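Local coordinates for protein RMD9, mitochondrial (Saccharomyces cerevisiae S288C, PDB 7A9X) that binds a dodecameric RNA element in the 3'-UTRs of mitochondrial mRNAs and takes part in their processing or stability, at residues Ser494-Lys499 against Tyr572-Glu577; Glu231-Ile236 against Lys253-Ala258. One frame throughout, in Å; residues are numbered along the deposited sequence.

How the contacts relate
Contact 2 comes first along the chain and closes before contact 1 opens. It joins helix 227-237, in the stretch assigned as PPR2, to helix 245-257, in that assigned as PPR3, with 16 residues between the two segments. Contact 1 lies beyond the last assigned repeat, PPR8, and ties helix 489-502 to the loop after helix 566-571, spanning 72 residues that include an unmodelled stretch. Their centres are 56 Å apart and their nearest atoms about 32 Å; they do not touch, and they lie on different helices. Both belong to one all-helical, RNA-bound chain: contact 2 joins neighbouring repeats, contact 1 two parts of the C-terminal region beyond the assigned repeats.

Contact 1 (Ser494-Lys499 against Tyr572-Glu577); sequences SKRDEK and YPILNE
With CG of R496 anti to the backbone N (chi1 172°) and the chain bent at chi2 and chi3, the guanidinium lies beside I574 and reaches E577. E577 approaches from the opposite direction: its CG sits between backbone N and carbonyl carbon, and an extended chain beyond carries the carboxylate to the arginine. The grip is end-on and two-pronged. R496 NH2 donates to E577 OE1 at 3.0 Å in a nearly straight bond (164°), and R496 NH1 to E577 OE2 at 3.2 Å. Both oxygens lie close to the guanidinium plane, but the carboxylate is turned 45° against that plane; OE2 is met on its syn side, OE1 from above the carboxylate plane. I574 completes the arrangement from over one guanidinium face, offset toward its rim, with its CD1 3.6 Å from R496 NH2 and its CG1 3.7 Å from the same nitrogen. Two bonds at the edge and a methyl over a face thus restrain the group's rotation. In the fold, this contact lies past the assigned pentatricopeptide repeats, where the 3-10 turn 573-575 packs beside helix 489-502. Shortening R496 to an alanine is likely to leave the E577 carboxylate without its charged mate and take away the cover over the end of I574. Q493 of helix 489-502 also bridges the two parts, its OE1 accepting from the backbone N of I574; its NE2 bonds OD2 of D497 in the same helix. I574 and L575 also rest on I541 of helix 540-551, while Y572 lies on V489, V490 and Q493 and packs on a uracil base of the bound RNA.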
ATOM      1  N   SER A 494      15.574  23.940  12.246  1.00 86.80           N
ATOM      2  CA  SER A 494      16.298  22.970  13.062  1.00 88.66           C
ATOM      3  C   SER A 494      17.482  23.618  13.768  1.00 86.37           C
ATOM      4  O   SER A 494      17.659  23.450  14.981  1.00 89.70           O
ATOM      5  CB  SER A 494      16.764  21.798  12.197  1.00 94.84           C
ATOM      6  OG  SER A 494      17.619  20.941  12.933  1.00103.65           O
ATOM      7  N   LYS A 495      18.304  24.365  13.030  1.00 85.73           N
ATOM      8  CA  LYS A 495      19.468  24.994  13.648  1.00 95.04           C
ATOM      9  C   LYS A 495      19.060  26.105  14.605  1.00 96.51           C
ATOM     10  O   LYS A 495      19.762  26.359  15.591  1.00 98.60           O
ATOM     11  CB  LYS A 495      20.414  25.528  12.574  1.00100.61           C
ATOM     12  CG  LYS A 495      21.037  24.439  11.714  1.00106.92           C
ATOM     13  CD  LYS A 495      21.738  23.396  12.572  1.00114.54           C
ATOM     14  CE  LYS A 495      22.144  22.185  11.747  1.00120.44           C
ATOM     15  NZ  LYS A 495      22.762  21.121  12.587  1.00125.22           N
ATOM     16  N   ARG A 496      17.934  26.769  14.341  1.00 96.68           N
ATOM     17  CA  ARG A 496      17.435  27.782  15.265  1.00 94.86           C
ATOM     18  C   ARG A 496      17.003  27.152  16.584  1.00 94.62           C
ATOM     19  O   ARG A 496      17.326  27.662  17.663  1.00 93.87           O
ATOM     20  CB  ARG A 496      16.278  28.551  14.626  1.00 94.62           C
ATOM     21  CG  ARG A 496      15.567  29.506  15.570  1.00 96.59           C
ATOM     22  CD  ARG A 496      16.415  30.736  15.877  1.00 98.41           C
ATOM     23  NE  ARG A 496      16.568  31.602  14.711  1.00102.65           N
ATOM     24  CZ  ARG A 496      15.659  32.487  14.311  1.00108.30           C
ATOM     25  NH1 ARG A 496      14.524  32.622  14.985  1.00112.59           N
ATOM     26  NH2 ARG A 496      15.879  33.233  13.237  1.00108.70           N
ATOM     27  N   ASP A 497      16.271  26.035  16.513  1.00 91.55           N
ATOM     28  CA  ASP A 497      15.815  25.365  17.727  1.00 92.58           C
ATOM     29  C   ASP A 497      16.967  24.778  18.530  1.00 95.36           C
ATOM     30  O   ASP A 497      16.842  24.620  19.749  1.00 95.97           O
ATOM     31  CB  ASP A 497      14.806  24.268  17.379  1.00 86.07           C
ATOM     32  CG  ASP A 497      13.546  24.819  16.741  1.00 97.46           C
ATOM     33  OD1 ASP A 497      13.233  26.005  16.976  1.00104.73           O
ATOM     34  OD2 ASP A 497      12.868  24.070  16.009  1.00100.00           O
ATOM     35  N   GLU A 498      18.084  24.453  17.877  1.00 98.99           N
ATOM     36  CA  GLU A 498      19.249  23.963  18.608  1.00110.27           C
ATOM     37  C   GLU A 498      19.840  25.054  19.490  1.00115.08           C
ATOM     38  O   GLU A 498      20.160  24.814  20.660  1.00113.11           O
ATOM     39  CB  GLU A 498      20.301  23.436  17.635  1.00117.41           C
ATOM     40  CG  GLU A 498      19.911  22.162  16.919  1.00123.95           C
ATOM     41  CD  GLU A 498      20.988  21.688  15.966  1.00130.52           C
ATOM     42  OE1 GLU A 498      22.002  22.402  15.811  1.00134.45           O
ATOM     43  OE2 GLU A 498      20.820  20.602  15.373  1.00130.32           O
ATOM     44  N   LYS A 499      19.988  26.264  18.946  1.00118.15           N
ATOM     45  CA  LYS A 499      20.602  27.347  19.706  1.00124.33           C
ATOM     46  C   LYS A 499      19.762  27.721  20.920  1.00129.04           C
ATOM     47  O   LYS A 499      20.304  28.016  21.992  1.00129.01           O
ATOM     48  CB  LYS A 499      20.814  28.564  18.807  1.00128.56           C
ATOM     49  CG  LYS A 499      21.716  28.303  17.613  1.00133.11           C
ATOM     50  CD  LYS A 499      21.882  29.557  16.773  1.00140.82           C
ATOM     51  CE  LYS A 499      22.764  29.305  15.562  1.00142.88           C
ATOM     52  NZ  LYS A 499      22.901  30.526  14.722  1.00145.54           N
ATOM     53  N   TYR A 572       6.537  25.964  10.873  1.00 95.99           N
ATOM     54  CA  TYR A 572       7.924  26.406  10.992  1.00 93.13           C
ATOM     55  C   TYR A 572       7.908  27.920  11.167  1.00 98.66           C
ATOM     56  O   TYR A 572       7.965  28.672  10.187  1.00 99.00           O
ATOM     57  CB  TYR A 572       8.743  25.978   9.777  1.00 82.78           C
ATOM     58  CG  TYR A 572       8.794  24.477   9.592  1.00 88.78           C
ATOM     59  CD1 TYR A 572       9.768  23.713  10.225  1.00 78.45           C
ATOM     60  CD2 TYR A 572       7.860  23.822   8.794  1.00 84.73           C
ATOM     61  CE1 TYR A 572       9.815  22.342  10.065  1.00 80.59           C
ATOM     62  CE2 TYR A 572       7.898  22.449   8.629  1.00 80.63           C
ATOM     63  CZ  TYR A 572       8.877  21.715   9.266  1.00 82.59           C
ATOM     64  OH  TYR A 572       8.920  20.349   9.103  1.00 84.22           O
ATOM     65  N   PRO A 573       7.826  28.398  12.415  1.00 99.47           N
ATOM     66  CA  PRO A 573       7.612  29.838  12.646  1.00100.40           C
ATOM     67  C   PRO A 573       8.765  30.726  12.206  1.00105.54           C
ATOM     68  O   PRO A 573       8.581  31.949  12.143  1.00109.77           O
ATOM     69  CB  PRO A 573       7.402  29.919  14.166  1.00 99.56           C
ATOM     70  CG  PRO A 573       7.018  28.529  14.582  1.00 96.51           C
ATOM     71  CD  PRO A 573       7.784  27.625  13.666  1.00 97.54           C
ATOM     72  N   ILE A 574       9.940  30.168  11.899  1.00104.37           N
ATOM     73  CA  ILE A 574      11.041  30.997  11.421  1.00106.07           C
ATOM     74  C   ILE A 574      10.714  31.614  10.066  1.00113.31           C
ATOM     75  O   ILE A 574      11.374  32.569   9.643  1.00114.45           O
ATOM     76  CB  ILE A 574      12.350  30.184  11.364  1.00100.78           C
ATOM     77  CG1 ILE A 574      13.559  31.114  11.233  1.00 95.03           C
ATOM     78  CG2 ILE A 574      12.310  29.179  10.221  1.00 95.86           C
ATOM     79  CD1 ILE A 574      14.885  30.394  11.170  1.00 93.69           C
ATOM     80  N   LEU A 575       9.695  31.100   9.377  1.00116.93           N
ATOM     81  CA  LEU A 575       9.268  31.699   8.121  1.00119.19           C
ATOM     82  C   LEU A 575       8.510  33.004   8.340  1.00114.86           C
ATOM     83  O   LEU A 575       8.451  33.833   7.425  1.00113.41           O
ATOM     84  CB  LEU A 575       8.401  30.705   7.345  1.00117.80           C
ATOM     85  CG  LEU A 575       8.422  30.786   5.819  1.00118.41           C
ATOM     86  CD1 LEU A 575       9.847  30.699   5.305  1.00116.39           C
ATOM     87  CD2 LEU A 575       7.575  29.675   5.223  1.00119.76           C
ATOM     88  N   ASN A 576       7.940  33.209   9.533  1.00109.51           N
ATOM     89  CA  ASN A 576       7.165  34.420   9.788  1.00110.31           C
ATOM     90  C   ASN A 576       8.033  35.672   9.763  1.00112.02           C
ATOM     91  O   ASN A 576       7.548  36.750   9.407  1.00120.57           O
ATOM     92  CB  ASN A 576       6.441  34.313  11.131  1.00115.05           C
ATOM     93  CG  ASN A 576       5.179  33.478  11.053  1.00120.68           C
ATOM     94  OD1 ASN A 576       4.410  33.581  10.096  1.00121.24           O
ATOM     95  ND2 ASN A 576       4.959  32.642  12.061  1.00125.52           N
ATOM     96  N   GLU A 577       9.308  35.560  10.141  1.00112.56           N
ATOM     97  CA  GLU A 577      10.173  36.733  10.160  1.00116.86           C
ATOM     98  C   GLU A 577      10.729  37.088   8.788  1.00116.07           C
ATOM     99  O   GLU A 577      11.388  38.123   8.657  1.00114.10           O
ATOM    100  CB  GLU A 577      11.323  36.528  11.152  1.00112.70           C
ATOM    101  CG  GLU A 577      12.146  35.281  10.912  1.00109.62           C
ATOM    102  CD  GLU A 577      13.083  34.969  12.064  1.00118.52           C
ATOM    103  OE1 GLU A 577      14.236  35.449  12.047  1.00123.27           O
ATOM    104  OE2 GLU A 577      12.663  34.248  12.992  1.00117.61           O
TER

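Contact 2 (Glu231-Ile236 against Lys253-Ala258); sequences ELYNQI and KVFIKA
The segment 231-236 turns Y233 toward F255 of 253-258, and these two aromatic side chains make the whole contact. From E231 and L232 onward the segment is helical, and its backbone puts CB of Y233 next to F255. Y233 has CG anti to its own backbone N (chi1 176°), a torsion that sets the ring, with its CD1, beside CE2 of the phenylalanine. Its CD1 comes within 3.9 Å of F255 CE2, while Y233 CB lies 4.0 Å from both CE2 and CZ of F255. The touching part of the tyrosine is therefore its root, CB and the adjoining CD1, and that of the phenylalanine its CE2 and CZ. The two side chains cross at about a right angle, with ring planes 89° apart and centroids separated by 5.8 Å. The interaction is purely apolar and small, burying 73 Å² over both sides. F255 is itself buried, whereas Y233 is partly exposed. Further along, I236 packs on I243 in the loop that leads to the next helix. Helix 261-270 fills in around the pair: L267 touches both side chains, and K263 and S266 lie against Y233. On the other segment, V254 packs on L216 and Y220 of helix 209-223. The CA atoms of Y233 and F255 are 9.9 Å apart, so it is the long aromatic side chains that span the gap between the backbones. Helices 227-237 and 245-257 fall in the stretches assigned as PPR2 and PPR3, and such packing between successive units is characteristic of the helical solenoid built by pentatricopeptide repeats.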
ATOM      1  N   GLU A 231     -15.506 -23.438  21.092  1.00 96.44           N
ATOM      2  CA  GLU A 231     -16.680 -24.276  20.873  1.00101.41           C
ATOM      3  C   GLU A 231     -16.763 -24.726  19.420  1.00 99.19           C
ATOM      4  O   GLU A 231     -17.053 -25.896  19.138  1.00 94.67           O
ATOM      5  CB  GLU A 231     -17.948 -23.525  21.280  1.00112.81           C
ATOM      6  CG  GLU A 231     -19.231 -24.316  21.067  1.00125.55           C
ATOM      7  CD  GLU A 231     -20.475 -23.479  21.294  1.00138.47           C
ATOM      8  OE1 GLU A 231     -20.411 -22.514  22.086  1.00144.20           O
ATOM      9  OE2 GLU A 231     -21.517 -23.780  20.675  1.00142.47           O
ATOM     10  N   LEU A 232     -16.506 -23.810  18.481  1.00 99.42           N
ATOM     11  CA  LEU A 232     -16.452 -24.188  17.073  1.00 95.77           C
ATOM     12  C   LEU A 232     -15.312 -25.158  16.793  1.00 88.74           C
ATOM     13  O   LEU A 232     -15.450 -26.043  15.941  1.00 80.19           O
ATOM     14  CB  LEU A 232     -16.315 -22.943  16.196  1.00 98.20           C
ATOM     15  CG  LEU A 232     -17.548 -22.042  16.107  1.00103.97           C
ATOM     16  CD1 LEU A 232     -17.228 -20.766  15.345  1.00 98.70           C
ATOM     17  CD2 LEU A 232     -18.701 -22.783  15.448  1.00107.59           C
ATOM     18  N   TYR A 233     -14.185 -25.015  17.496  1.00 91.04           N
ATOM     19  CA  TYR A 233     -13.082 -25.952  17.308  1.00 95.01           C
ATOM     20  C   TYR A 233     -13.491 -27.368  17.696  1.00 99.79           C
ATOM     21  O   TYR A 233     -13.142 -28.332  17.005  1.00101.71           O
ATOM     22  CB  TYR A 233     -11.861 -25.499  18.112  1.00 98.23           C
ATOM     23  CG  TYR A 233     -10.693 -26.462  18.053  1.00 99.63           C
ATOM     24  CD1 TYR A 233      -9.779 -26.418  17.005  1.00 97.55           C
ATOM     25  CD2 TYR A 233     -10.500 -27.413  19.048  1.00 99.90           C
ATOM     26  CE1 TYR A 233      -8.709 -27.298  16.949  1.00 99.53           C
ATOM     27  CE2 TYR A 233      -9.437 -28.296  19.000  1.00101.36           C
ATOM     28  CZ  TYR A 233      -8.544 -28.235  17.951  1.00103.17           C
ATOM     29  OH  TYR A 233      -7.486 -29.115  17.906  1.00104.31           O
ATOM     30  N   ASN A 234     -14.242 -27.513  18.795  1.00 98.11           N
ATOM     31  CA  ASN A 234     -14.660 -28.844  19.226  1.00 99.47           C
ATOM     32  C   ASN A 234     -15.619 -29.483  18.228  1.00101.71           C
ATOM     33  O   ASN A 234     -15.585 -30.703  18.030  1.00102.83           O
ATOM     34  CB  ASN A 234     -15.315 -28.774  20.610  1.00100.93           C
ATOM     35  CG  ASN A 234     -14.406 -28.176  21.661  1.00104.49           C
ATOM     36  OD1 ASN A 234     -13.186 -28.146  21.501  1.00108.14           O
ATOM     37  ND2 ASN A 234     -14.998 -27.691  22.749  1.00103.09           N
ATOM     38  N   GLN A 235     -16.475 -28.682  17.590  1.00101.90           N
ATOM     39  CA  GLN A 235     -17.424 -29.238  16.632  1.00106.91           C
ATOM     40  C   GLN A 235     -16.735 -29.615  15.327  1.00109.96           C
ATOM     41  O   GLN A 235     -17.070 -30.635  14.714  1.00113.49           O
ATOM     42  CB  GLN A 235     -18.549 -28.237  16.368  1.00110.36           C
ATOM     43  CG  GLN A 235     -19.245 -27.735  17.616  1.00123.70           C
ATOM     44  CD  GLN A 235     -20.222 -26.612  17.326  1.00133.56           C
ATOM     45  OE1 GLN A 235     -20.509 -26.307  16.168  1.00136.77           O
ATOM     46  NE2 GLN A 235     -20.734 -25.986  18.380  1.00137.85           N
ATOM     47  N   ILE A 236     -15.762 -28.815  14.895  1.00109.70           N
ATOM     48  CA  ILE A 236     -15.194 -28.973  13.560  1.00105.29           C
ATOM     49  C   ILE A 236     -14.183 -30.114  13.522  1.00 99.77           C
ATOM     50  O   ILE A 236     -14.118 -30.863  12.540  1.00101.59           O
ATOM     51  CB  ILE A 236     -14.580 -27.639  13.099  1.00105.60           C
ATOM     52  CG1 ILE A 236     -15.683 -26.608  12.847  1.00107.93           C
ATOM     53  CG2 ILE A 236     -13.720 -27.827  11.858  1.00102.69           C
ATOM     54  CD1 ILE A 236     -16.843 -27.140  12.031  1.00111.27           C
ATOM     55  N   LYS A 253      -6.840 -18.319  11.690  1.00 67.60           N
ATOM     56  CA  LYS A 253      -6.274 -16.991  11.910  1.00 74.72           C
ATOM     57  C   LYS A 253      -6.479 -16.529  13.347  1.00 78.26           C
ATOM     58  O   LYS A 253      -5.577 -15.935  13.950  1.00 81.12           O
ATOM     59  CB  LYS A 253      -6.887 -15.989  10.930  1.00 70.11           C
ATOM     60  CG  LYS A 253      -6.501 -16.220   9.478  1.00 74.30           C
ATOM     61  CD  LYS A 253      -7.057 -15.129   8.574  1.00 76.59           C
ATOM     62  CE  LYS A 253      -6.605 -15.323   7.136  1.00 85.07           C
ATOM     63  NZ  LYS A 253      -7.019 -14.196   6.254  1.00 90.74           N
ATOM     64  N   VAL A 254      -7.663 -16.789  13.910  1.00 77.95           N
ATOM     65  CA  VAL A 254      -7.924 -16.426  15.301  1.00 77.91           C
ATOM     66  C   VAL A 254      -6.929 -17.120  16.223  1.00 81.37           C
ATOM     67  O   VAL A 254      -6.311 -16.490  17.089  1.00 90.16           O
ATOM     68  CB  VAL A 254      -9.378 -16.769  15.680  1.00 77.78           C
ATOM     69  CG1 VAL A 254      -9.587 -16.623  17.181  1.00 75.27           C
ATOM     70  CG2 VAL A 254     -10.351 -15.886  14.919  1.00 70.99           C
ATOM     71  N   PHE A 255      -6.751 -18.429  16.036  1.00 77.79           N
ATOM     72  CA  PHE A 255      -5.863 -19.200  16.897  1.00 82.59           C
ATOM     73  C   PHE A 255      -4.398 -18.829  16.704  1.00 86.80           C
ATOM     74  O   PHE A 255      -3.600 -19.001  17.632  1.00 90.57           O
ATOM     75  CB  PHE A 255      -6.080 -20.693  16.652  1.00 77.06           C
ATOM     76  CG  PHE A 255      -7.354 -21.220  17.246  1.00 88.87           C
ATOM     77  CD1 PHE A 255      -7.747 -20.828  18.515  1.00 93.28           C
ATOM     78  CD2 PHE A 255      -8.164 -22.093  16.538  1.00 85.79           C
ATOM     79  CE1 PHE A 255      -8.916 -21.303  19.074  1.00 86.58           C
ATOM     80  CE2 PHE A 255      -9.338 -22.572  17.091  1.00 85.13           C
ATOM     81  CZ  PHE A 255      -9.714 -22.175  18.362  1.00 84.37           C
ATOM     82  N   ILE A 256      -4.028 -18.329  15.524  1.00 83.00           N
ATOM     83  CA  ILE A 256      -2.673 -17.822  15.323  1.00 81.69           C
ATOM     84  C   ILE A 256      -2.457 -16.560  16.148  1.00 84.64           C
ATOM     85  O   ILE A 256      -1.447 -16.421  16.849  1.00 81.18           O
ATOM     86  CB  ILE A 256      -2.413 -17.571  13.827  1.00 79.12           C
ATOM     87  CG1 ILE A 256      -2.295 -18.897  13.073  1.00 79.51           C
ATOM     88  CG2 ILE A 256      -1.161 -16.730  13.633  1.00 76.01           C
ATOM     89  CD1 ILE A 256      -2.076 -18.732  11.581  1.00 77.60           C
ATOM     90  N   LYS A 257      -3.403 -15.619  16.072  1.00 84.05           N
ATOM     91  CA  LYS A 257      -3.335 -14.426  16.908  1.00 84.63           C
ATOM     92  C   LYS A 257      -3.373 -14.785  18.389  1.00 89.08           C
ATOM     93  O   LYS A 257      -2.646 -14.194  19.195  1.00 86.78           O
ATOM     94  CB  LYS A 257      -4.483 -13.475  16.564  1.00 82.62           C
ATOM     95  CG  LYS A 257      -4.297 -12.699  15.272  1.00 88.20           C
ATOM     96  CD  LYS A 257      -3.240 -11.618  15.424  1.00 95.39           C
ATOM     97  CE  LYS A 257      -3.145 -10.766  14.170  1.00 95.76           C
ATOM     98  NZ  LYS A 257      -2.181  -9.646  14.341  1.00102.61           N
ATOM     99  N   ALA A 258      -4.213 -15.750  18.767  1.00 83.29           N
ATOM    100  CA  ALA A 258      -4.277 -16.171  20.161  1.00 86.53           C
ATOM    101  C   ALA A 258      -3.090 -17.031  20.570  1.00 91.96           C
ATOM    102  O   ALA A 258      -2.986 -17.389  21.747  1.00 95.53           O
ATOM    103  CB  ALA A 258      -5.580 -16.926  20.423  1.00 85.98           C
TER